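Local structure of endo-1,3-beta-glucanase, family GH16 (Zobellia galactanivorans, 5FUI) at residues Gly37-Asn40 against Asn41-Met45. The protein probably binds laminarin as the C-terminal family 6 carbohydrate-binding module of a marine bacterial laminarinase. Sequence-based numbering, arbitrary orientation.
With APY (2-aminomethyl-pyridine), chain D; APY (2-aminomethyl-pyridine), chain C.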
# COMPACT_ATOMS: atom_id res chain seq x y z
N GLY A 37 0.79 -5.59 -9.68
CA GLY A 37 1.23 -6.96 -9.54
C GLY A 37 2.72 -7.11 -9.92
O GLY A 37 3.40 -6.10 -10.15
N TYR A 38 3.14 -8.37 -9.96
CA TYR A 38 4.53 -8.72 -10.30
C TYR A 38 5.49 -7.91 -9.39
O TYR A 38 6.52 -7.35 -9.80
CB TYR A 38 4.83 -8.45 -11.80
CG TYR A 38 3.90 -9.25 -12.67
CD1 TYR A 38 4.12 -10.64 -12.84
CD2 TYR A 38 2.70 -8.70 -13.12
CE1 TYR A 38 3.20 -11.44 -13.55
CE2 TYR A 38 1.79 -9.44 -13.91
CZ TYR A 38 2.02 -10.83 -14.05
OH TYR A 38 1.06 -11.56 -14.80
N ILE A 39 5.18 -7.97 -8.09
CA ILE A 39 5.92 -7.27 -7.07
C ILE A 39 6.96 -8.25 -6.50
O ILE A 39 6.65 -9.38 -6.15
CB ILE A 39 4.96 -6.78 -5.95
CG1 ILE A 39 3.81 -5.94 -6.57
CG2 ILE A 39 5.78 -6.00 -4.87
CD1 ILE A 39 2.97 -5.23 -5.47
N ASN A 40 8.20 -7.79 -6.52
CA ASN A 40 9.33 -8.57 -6.08
C ASN A 40 9.95 -8.01 -4.81
O ASN A 40 9.57 -6.95 -4.37
CB ASN A 40 10.41 -8.62 -7.18
CG ASN A 40 9.91 -9.27 -8.43
OD1 ASN A 40 10.16 -8.75 -9.53
ND2 ASN A 40 9.29 -10.35 -8.33
N ASN A 41 10.91 -8.70 -4.23
CA ASN A 41 11.69 -8.10 -3.14
C ASN A 41 12.30 -6.81 -3.73
O ASN A 41 12.91 -6.87 -4.81
CB ASN A 41 12.86 -9.04 -2.78
CG ASN A 41 12.41 -10.30 -2.07
OD1 ASN A 41 11.28 -10.66 -2.05
ND2 ASN A 41 13.36 -10.93 -1.35
N GLY A 42 12.24 -5.71 -3.00
CA GLY A 42 12.87 -4.49 -3.44
C GLY A 42 12.11 -3.64 -4.42
O GLY A 42 12.49 -2.48 -4.73
N SER A 43 10.94 -4.15 -4.92
CA SER A 43 9.96 -3.29 -5.62
C SER A 43 9.39 -2.24 -4.65
O SER A 43 9.37 -2.43 -3.45
CB SER A 43 8.81 -4.16 -6.07
OG SER A 43 9.25 -5.16 -6.98
N TRP A 44 8.95 -1.10 -5.21
CA TRP A 44 8.29 -0.10 -4.44
C TRP A 44 7.45 0.80 -5.26
O TRP A 44 7.55 0.81 -6.53
CB TRP A 44 9.29 0.74 -3.58
CG TRP A 44 10.43 1.35 -4.42
CD1 TRP A 44 11.69 0.83 -4.68
CD2 TRP A 44 10.34 2.60 -5.21
NE1 TRP A 44 12.40 1.67 -5.53
CE2 TRP A 44 11.60 2.74 -5.91
CE3 TRP A 44 9.30 3.54 -5.46
CZ2 TRP A 44 11.84 3.78 -6.76
CZ3 TRP A 44 9.61 4.65 -6.30
CH2 TRP A 44 10.85 4.74 -6.91
N MET A 45 6.61 1.59 -4.59
CA MET A 45 5.75 2.57 -5.27
C MET A 45 5.72 3.80 -4.42
O MET A 45 5.67 3.70 -3.18
CB MET A 45 4.35 2.03 -5.45
CG MET A 45 4.22 0.78 -6.28
SD MET A 45 4.40 -0.79 -5.27
CE MET A 45 2.81 -0.87 -4.55
N APY D . 4.68 -15.55 -10.05
CM APY D . 4.21 -14.19 -10.44
C2 APY D . 4.95 -13.08 -9.70
C3 APY D . 6.07 -12.43 -10.34
C4 APY D . 6.76 -11.38 -9.67
C5 APY D . 6.25 -11.12 -8.34
C6 APY D . 5.20 -11.77 -7.72
N1 APY D . 4.53 -12.74 -8.40
N APY C . 9.69 5.21 0.29
CM APY C . 9.26 4.22 -0.68
C2 APY C . 10.33 4.67 -1.66
C3 APY C . 11.51 3.96 -1.72
C4 APY C . 12.57 4.38 -2.55
C5 APY C . 12.45 5.60 -3.24
C6 APY C . 11.27 6.32 -3.16
N1 APY C . 10.26 5.87 -2.34
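S43 is tied to N40 twice: its side-chain OG accepts the backbone N-H of N40 (N to OG 2.9 Å, N-H...O angle 156°), besides the backbone bond that closes the turn. That second bond, S43 N to N40 O, is longer at 3.2 Å, and its donor stands above the carbonyl plane. Anti to its own carbonyl carbon and beside its backbone N, OG of S43 points back to N40 N. OG also hydrogen-bonds D23 O, and S118 OG hydrogen-bonds N40 O. Between the bridged residues, G42 has a positive phi of 82°, as expected at the third position of a type II beta turn spanning N40 to S43. In this CBM6 beta-sandwich the turn leads into strand 44-52; Y38, I39 and N40 belong to one 2-aminomethyl-pyridine site and W44, just past the turn, to another. I39 CG2 lies 3.7 Å from S43 CB, while I39 CD1 and M45 CE make a looser apolar approach at 4.5 Å. The 2-aminomethyl-pyridine of chain C covers a face of W44, its C4 lying 3.8 Å above the indole plane; Y117 belongs to the same pocket. At the other site, Y38 CD1 comes within 3.6 Å of C3 of the chain D ligand, the ring approach being oblique.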